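Local structure of esterase TesA (Pseudomonas aeruginosa, 4JGG) at residues T23-G28 with E84-V89; V44-K49 with A185-L190; V90-G95 with L128-P133. The protein hydrolyses carboxylic esters, with highest activity towards Tween detergents and short-chain p-nitrophenyl esters, and shows low thioesterase activity towards palmitoyl-coenzyme A. All blocks are in the same frame, centred on the assembly; numbering follows the deposited sequence.

Contact 1 (T23-G28 with E84-V89); sequences TLLVVG and EKPALV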
# COMPACT_ATOMS: atom_id res chain seq x y z
N THR A 23 0.51 16.75 -3.95
CA THR A 23 -0.06 15.50 -4.44
C THR A 23 0.30 14.32 -3.56
O THR A 23 1.45 14.20 -3.09
CB THR A 23 0.36 15.19 -5.90
OG1 THR A 23 -0.30 16.11 -6.78
CG2 THR A 23 -0.05 13.79 -6.30
N LEU A 24 -0.70 13.47 -3.34
CA LEU A 24 -0.56 12.22 -2.61
C LEU A 24 -0.63 11.06 -3.62
O LEU A 24 -1.69 10.72 -4.15
CB LEU A 24 -1.67 12.10 -1.57
CG LEU A 24 -1.58 11.06 -0.45
CD1 LEU A 24 -2.56 11.46 0.65
CD2 LEU A 24 -1.87 9.67 -0.94
N LEU A 25 0.52 10.47 -3.89
CA LEU A 25 0.59 9.43 -4.90
C LEU A 25 0.46 8.08 -4.23
O LEU A 25 1.23 7.77 -3.33
CB LEU A 25 1.93 9.50 -5.61
CG LEU A 25 2.23 8.37 -6.61
CD1 LEU A 25 1.36 8.47 -7.85
CD2 LEU A 25 3.69 8.42 -6.98
N VAL A 26 -0.55 7.30 -4.64
CA VAL A 26 -0.68 5.91 -4.20
C VAL A 26 -0.16 4.96 -5.27
O VAL A 26 -0.68 4.93 -6.39
CB VAL A 26 -2.14 5.50 -3.91
CG1 VAL A 26 -2.19 4.03 -3.43
CG2 VAL A 26 -2.78 6.42 -2.84
N VAL A 27 0.85 4.18 -4.91
CA VAL A 27 1.42 3.19 -5.82
C VAL A 27 1.16 1.79 -5.28
O VAL A 27 1.92 1.28 -4.45
CB VAL A 27 2.93 3.44 -6.00
CG1 VAL A 27 3.49 2.51 -7.09
CG2 VAL A 27 3.19 4.91 -6.34
N GLY A 28 0.09 1.16 -5.75
CA GLY A 28 -0.33 -0.13 -5.22
C GLY A 28 -0.63 -1.19 -6.26
O GLY A 28 -0.32 -1.04 -7.44
N GLU A 84 4.28 13.67 -11.42
CA GLU A 84 3.41 14.20 -10.35
C GLU A 84 4.13 15.01 -9.27
O GLU A 84 3.49 15.82 -8.58
CB GLU A 84 2.64 13.07 -9.68
CG GLU A 84 1.93 12.12 -10.63
CD GLU A 84 0.78 12.77 -11.36
OE1 GLU A 84 0.25 13.78 -10.86
OE2 GLU A 84 0.41 12.25 -12.43
N LYS A 85 5.43 14.79 -9.11
CA LYS A 85 6.21 15.45 -8.06
C LYS A 85 5.47 15.42 -6.72
O LYS A 85 5.17 16.47 -6.15
CB LYS A 85 6.58 16.88 -8.48
CG LYS A 85 7.76 16.95 -9.47
CD LYS A 85 9.07 16.52 -8.79
CE LYS A 85 10.29 16.81 -9.65
NZ LYS A 85 10.28 16.09 -10.96
N PRO A 86 5.19 14.21 -6.22
CA PRO A 86 4.31 14.09 -5.05
C PRO A 86 4.97 14.56 -3.76
O PRO A 86 6.20 14.49 -3.60
CB PRO A 86 4.01 12.58 -5.00
CG PRO A 86 5.18 11.94 -5.68
CD PRO A 86 5.62 12.91 -6.74
N ALA A 87 4.13 15.04 -2.84
CA ALA A 87 4.57 15.40 -1.51
C ALA A 87 4.51 14.18 -0.59
O ALA A 87 5.21 14.10 0.42
CB ALA A 87 3.70 16.53 -0.96
N LEU A 88 3.66 13.23 -0.95
CA LEU A 88 3.48 12.00 -0.19
C LEU A 88 3.39 10.83 -1.15
O LEU A 88 2.64 10.86 -2.13
CB LEU A 88 2.17 12.07 0.59
CG LEU A 88 2.18 11.87 2.09
CD1 LEU A 88 0.99 12.57 2.72
CD2 LEU A 88 2.20 10.39 2.43
N VAL A 89 4.14 9.77 -0.86
CA VAL A 89 3.99 8.56 -1.65
C VAL A 89 3.59 7.41 -0.74
O VAL A 89 4.33 7.08 0.18
CB VAL A 89 5.29 8.19 -2.39
CG1 VAL A 89 5.10 6.86 -3.13
CG2 VAL A 89 5.69 9.30 -3.36
O HOH W 1 0.81 15.96 -9.35
O HOH W 2 2.84 17.44 -4.42

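Contact 2 (V44-K49 with A185-L190); sequences VALLQK and AQPRLL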
# COMPACT_ATOMS: atom_id res chain seq x y z
N VAL A 44 -9.03 4.28 -1.64
CA VAL A 44 -8.32 5.50 -2.05
C VAL A 44 -9.31 6.62 -2.37
O VAL A 44 -9.10 7.77 -1.99
CB VAL A 44 -7.41 5.26 -3.28
CG1 VAL A 44 -6.99 6.57 -3.87
CG2 VAL A 44 -6.18 4.43 -2.88
N ALA A 45 -10.40 6.26 -3.04
CA ALA A 45 -11.51 7.16 -3.29
C ALA A 45 -12.08 7.71 -1.99
O ALA A 45 -12.47 8.87 -1.91
CB ALA A 45 -12.60 6.44 -4.06
N LEU A 46 -12.15 6.85 -0.97
CA LEU A 46 -12.66 7.29 0.32
C LEU A 46 -11.65 8.20 1.01
O LEU A 46 -12.02 9.08 1.80
CB LEU A 46 -12.95 6.08 1.22
CG LEU A 46 -13.91 5.00 0.72
CD1 LEU A 46 -14.11 3.96 1.82
CD2 LEU A 46 -15.22 5.59 0.28
N LEU A 47 -10.36 7.96 0.74
CA LEU A 47 -9.30 8.80 1.27
C LEU A 47 -9.49 10.22 0.75
O LEU A 47 -9.44 11.19 1.51
CB LEU A 47 -7.93 8.26 0.86
CG LEU A 47 -6.72 9.15 1.19
CD1 LEU A 47 -6.69 9.49 2.67
CD2 LEU A 47 -5.39 8.53 0.75
N GLN A 48 -9.72 10.33 -0.56
CA GLN A 48 -9.84 11.65 -1.18
C GLN A 48 -11.04 12.40 -0.61
O GLN A 48 -10.98 13.60 -0.39
CB GLN A 48 -9.94 11.55 -2.70
CG GLN A 48 -10.11 12.90 -3.40
CD GLN A 48 -8.89 13.81 -3.25
OE1 GLN A 48 -8.11 13.97 -4.19
NE2 GLN A 48 -8.74 14.42 -2.07
N LYS A 49 -12.12 11.68 -0.37
CA LYS A 49 -13.32 12.29 0.16
C LYS A 49 -13.14 12.73 1.62
O LYS A 49 -13.71 13.73 2.05
CB LYS A 49 -14.50 11.34 0.02
CG LYS A 49 -15.66 11.69 0.92
CD LYS A 49 -16.97 11.21 0.33
CE LYS A 49 -18.14 11.58 1.23
NZ LYS A 49 -18.36 13.06 1.28
N ALA A 185 -15.12 -3.94 3.13
CA ALA A 185 -13.84 -3.75 3.81
C ALA A 185 -13.24 -2.38 3.57
O ALA A 185 -12.32 -1.97 4.29
CB ALA A 185 -12.86 -4.82 3.37
N GLN A 186 -13.74 -1.67 2.57
CA GLN A 186 -13.07 -0.44 2.12
C GLN A 186 -12.95 0.64 3.20
O GLN A 186 -11.89 1.26 3.35
CB GLN A 186 -13.71 0.11 0.83
CG GLN A 186 -13.74 -0.88 -0.35
CD GLN A 186 -12.37 -1.42 -0.70
OE1 GLN A 186 -11.45 -0.68 -1.01
NE2 GLN A 186 -12.23 -2.74 -0.66
N PRO A 187 -14.04 0.87 3.96
CA PRO A 187 -13.93 1.77 5.11
C PRO A 187 -12.82 1.36 6.06
O PRO A 187 -12.04 2.22 6.47
CB PRO A 187 -15.30 1.62 5.78
CG PRO A 187 -16.22 1.40 4.66
CD PRO A 187 -15.45 0.54 3.67
N ARG A 188 -12.73 0.07 6.39
CA ARG A 188 -11.72 -0.41 7.33
C ARG A 188 -10.30 -0.22 6.80
O ARG A 188 -9.41 0.20 7.54
CB ARG A 188 -11.94 -1.88 7.69
CG ARG A 188 -10.93 -2.39 8.71
CD ARG A 188 -11.18 -1.76 10.07
NE ARG A 188 -10.05 -1.87 10.99
CZ ARG A 188 -9.96 -2.78 11.96
NH1 ARG A 188 -10.91 -3.69 12.11
NH2 ARG A 188 -8.90 -2.80 12.75
N LEU A 189 -10.08 -0.57 5.54
CA LEU A 189 -8.81 -0.22 4.89
C LEU A 189 -8.46 1.25 5.14
O LEU A 189 -7.35 1.56 5.57
CB LEU A 189 -8.84 -0.54 3.39
CG LEU A 189 -8.96 -2.04 3.09
CD1 LEU A 189 -9.02 -2.34 1.57
CD2 LEU A 189 -7.80 -2.80 3.74
N LEU A 190 -9.40 2.16 4.90
CA LEU A 190 -9.14 3.59 5.13
C LEU A 190 -8.85 3.89 6.59
O LEU A 190 -7.93 4.65 6.90
CB LEU A 190 -10.29 4.47 4.62
CG LEU A 190 -10.23 5.97 4.95
CD1 LEU A 190 -9.03 6.67 4.32
CD2 LEU A 190 -11.53 6.63 4.51

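Contact 3 (V90-G95 with L128-P133); sequences VIELGG and LGIQLP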
# COMPACT_ATOMS: atom_id res chain seq x y z
N VAL A 90 2.42 6.83 -0.98
CA VAL A 90 1.95 5.66 -0.24
C VAL A 90 2.29 4.43 -1.08
O VAL A 90 1.83 4.29 -2.21
CB VAL A 90 0.43 5.71 0.03
CG1 VAL A 90 -0.03 4.48 0.79
CG2 VAL A 90 0.09 6.97 0.81
N ILE A 91 3.13 3.56 -0.53
CA ILE A 91 3.49 2.35 -1.28
C ILE A 91 2.79 1.12 -0.71
O ILE A 91 2.94 0.80 0.47
CB ILE A 91 5.02 2.11 -1.27
CG1 ILE A 91 5.75 3.22 -2.03
CG2 ILE A 91 5.35 0.74 -1.85
CD1 ILE A 91 7.25 3.22 -1.80
N GLU A 92 2.04 0.43 -1.57
CA GLU A 92 1.33 -0.78 -1.20
C GLU A 92 1.66 -1.92 -2.17
O GLU A 92 0.82 -2.35 -2.96
CB GLU A 92 -0.18 -0.54 -1.15
CG GLU A 92 -0.98 -1.76 -0.67
CD GLU A 92 -1.66 -2.53 -1.80
OE1 GLU A 92 -2.33 -1.89 -2.63
OE2 GLU A 92 -1.54 -3.78 -1.84
N LEU A 93 2.89 -2.40 -2.10
CA LEU A 93 3.35 -3.42 -3.02
C LEU A 93 4.02 -4.57 -2.26
O LEU A 93 4.37 -4.43 -1.09
CB LEU A 93 4.30 -2.81 -4.04
CG LEU A 93 3.65 -1.94 -5.12
CD1 LEU A 93 4.69 -1.56 -6.15
CD2 LEU A 93 2.51 -2.71 -5.79
N GLY A 94 4.18 -5.71 -2.93
CA GLY A 94 4.83 -6.86 -2.32
C GLY A 94 3.87 -7.96 -1.93
O GLY A 94 4.28 -9.08 -1.61
N GLY A 95 2.58 -7.66 -1.95
CA GLY A 95 1.57 -8.67 -1.72
C GLY A 95 1.69 -9.75 -2.77
O GLY A 95 1.52 -10.94 -2.49
N LEU A 128 2.61 0.50 3.25
CA LEU A 128 1.53 -0.35 3.72
C LEU A 128 2.01 -1.79 3.69
O LEU A 128 2.40 -2.31 2.63
CB LEU A 128 0.26 -0.17 2.88
CG LEU A 128 -0.28 1.26 2.83
CD1 LEU A 128 -1.61 1.33 2.11
CD2 LEU A 128 -0.38 1.85 4.23
N GLY A 129 2.00 -2.43 4.86
CA GLY A 129 2.46 -3.80 4.98
C GLY A 129 1.29 -4.74 4.94
O GLY A 129 0.21 -4.42 5.42
N ILE A 130 1.49 -5.92 4.36
CA ILE A 130 0.40 -6.88 4.22
C ILE A 130 0.80 -8.25 4.76
O ILE A 130 1.94 -8.68 4.60
CB ILE A 130 -0.06 -6.97 2.75
CG1 ILE A 130 -0.70 -5.64 2.32
CG2 ILE A 130 -1.02 -8.12 2.55
CD1 ILE A 130 -1.45 -5.71 1.02
N GLN A 131 -0.13 -8.92 5.44
CA GLN A 131 0.08 -10.28 5.91
C GLN A 131 -0.75 -11.25 5.09
O GLN A 131 -1.96 -11.11 4.96
CB GLN A 131 -0.25 -10.41 7.39
CG GLN A 131 0.80 -9.80 8.28
CD GLN A 131 0.72 -8.29 8.29
OE1 GLN A 131 -0.38 -7.73 8.26
NE2 GLN A 131 1.87 -7.62 8.31
N LEU A 132 -0.07 -12.24 4.52
CA LEU A 132 -0.74 -13.27 3.75
C LEU A 132 -1.70 -14.03 4.66
O LEU A 132 -1.61 -13.93 5.88
CB LEU A 132 0.31 -14.20 3.12
CG LEU A 132 1.01 -13.59 1.90
CD1 LEU A 132 2.14 -14.49 1.39
CD2 LEU A 132 -0.00 -13.34 0.81
N PRO A 133 -2.65 -14.78 4.06
CA PRO A 133 -3.65 -15.49 4.86
C PRO A 133 -3.01 -16.56 5.74
O PRO A 133 -1.96 -17.10 5.38
CB PRO A 133 -4.56 -16.14 3.80
CG PRO A 133 -4.31 -15.36 2.53
CD PRO A 133 -2.86 -14.94 2.61
O HOH W 3 3.87 -1.75 0.64

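Contact 1 (T23-G28 with E84-V89)
Pro86 lays its ring alongside Leu25, with CB of Pro86 3.8 Å from CB of Leu25, and the two side chains point the same way, CD2 of Leu25 sitting 4.0 Å from CG of Pro86. With CG anti to the backbone N (chi1 174°), Leu25 runs beside the ring and brings the same CD2 within reach of Val89, whose CG2 faces it and whose CG1 faces CG2 of Val27. Leu24 and Leu88 lie side by side on the other face of the sheet, CG of Leu24 against CB of Leu88. Between these two layers the backbones pair in parallel. Thr23 O is gripped by both Ala87 N at 2.8 Å and Leu88 N at 3.2 Å, each lying in the carbonyl plane, and Leu25 N returns a bond to Leu88 O. Beyond the paired residues, a water accepts from Thr23 OG1 and donates to both Glu84 O and Glu84 OE1, bridging the threonine to the end of helix 70-84. The contact starts the pairing of strands 23-28 and 88-92 within the parallel sheet; helices 70-84 and 104-121 pack over the Leu25, Val27 and Val89 face, and strand 59-62 bonds to the far edge of 23-28.

Contact 2 (V44-K49 with A185-L190)
Gln186 is the first residue of 185-190 to touch the other helix, its CB lying 4.0 Å from CD1 of Leu46, while its amide turns elsewhere: the chain bends at chi2 (-56°), and OE1 accepts from Trp43 N as NE2 donates to Ala182 O. The one amide thus ties the first residue of helix 43-53 to the loop ahead of helix 186-197. At Pro187 the same leucine methyl rests on the backbone, CD1 of Leu46 lying 3.8 Å from Pro187 N, with CD of the ring at its margin. Leu46 therefore reaches across to the first turn of the opposing helix. One turn on, Leu190 reaches back. Its CG stands anti to the backbone N (chi1 173°), and its two methyls divide between neighbouring residues: CD2 meets CB of Leu46 at 3.6 Å, whereas CD1 approaches CA of Leu47 at 3.7 Å. The side chains of Leu47 and Leu190 cross at about a right angle. No hydrogen bond joins the two segments; the axes of the short helical pieces 44-49 and 186-190 approach to 9.2 Å with a crossing angle of -61°. This is apolar helix-to-helix packing within one outer layer of the three-layer alpha/beta/alpha fold of the SGNH hydrolases. It lies close to the catalytic region, since the side chain of Gln186 is about 8 Å from that of His180, an active-site residue by similarity.

Contact 3 (V90-G95 with L128-P133)
Leu128 points its side chain into the angle between Val90 and Glu92, two residues whose side chains leave the same side of strand 88-92. Its CD1 lies 3.8 Å from CG1 of Val90 and 4.0 Å from CB of Glu92, so one methyl touches both neighbours, and the leucine crosses each of them at a slant. CG of Leu128 is anti to its carbonyl carbon (chi1 -58°), which carries the isobutyl group back along the strand towards Val90. The glutamate reaches the other way. After leaving anti to the backbone N (chi1 -176°), its chain bends at chi2, and OE2 arrives 3.5 Å from CD1 of Ile130, a methyl set against a carboxylate oxygen. The other oxygen, OE1, accepts a hydrogen bond from Ser32 OG and a weak one from Asp29 N, which fixes how the carboxylate is turned. The buried group lies near the probable nucleophile: the side chains of Glu92 and Ser30, the latter assigned by similarity, are about 6 Å apart.

Under these side chains the backbones join through Leu128 N and Ile91 O, 2.8 Å apart and almost straight at 174° about the hydrogen. Past this bond no further direct backbone bond joins the two segments, and a water takes over, accepting from Leu93 N at 3.0 Å while lying close to Ile91 O and Leu128 O. Gly94, at the N-cap position, has a positive phi and turns the chain into helix 95-99; farther out, CD2 of Leu132 lies loosely by Gly95 O. The contact occupies the edge of the parallel sheet formed by the C-terminal ends of its strands, where 88-92 and 124-128 finish side by side. Helix 30-33 meets Glu92 and Ile130 through Ile31, while helix 104-121 packs on Ile91.

From the N terminus, strand 23-28 is joined first by contact 1, which closes a loop containing strand 59-62 and helix 70-84. Segment 44-49 lies within that loop, but its partner 185-190 comes near the end of the chain, so contacts 1 and 2 cross. Contact 3 follows contact 1 in series on strand 88-92, and its whole loop, including helix 104-121, falls between the two segments of contact 2. Contacts 1 and 3 extend one parallel sheet across three adjacent strands, linked directly by Val90 with Leu25 and Val27. Contact 2 joins two helices beside it, meeting contact 1 through Val44 on Val26 and Leu47 on Leu24.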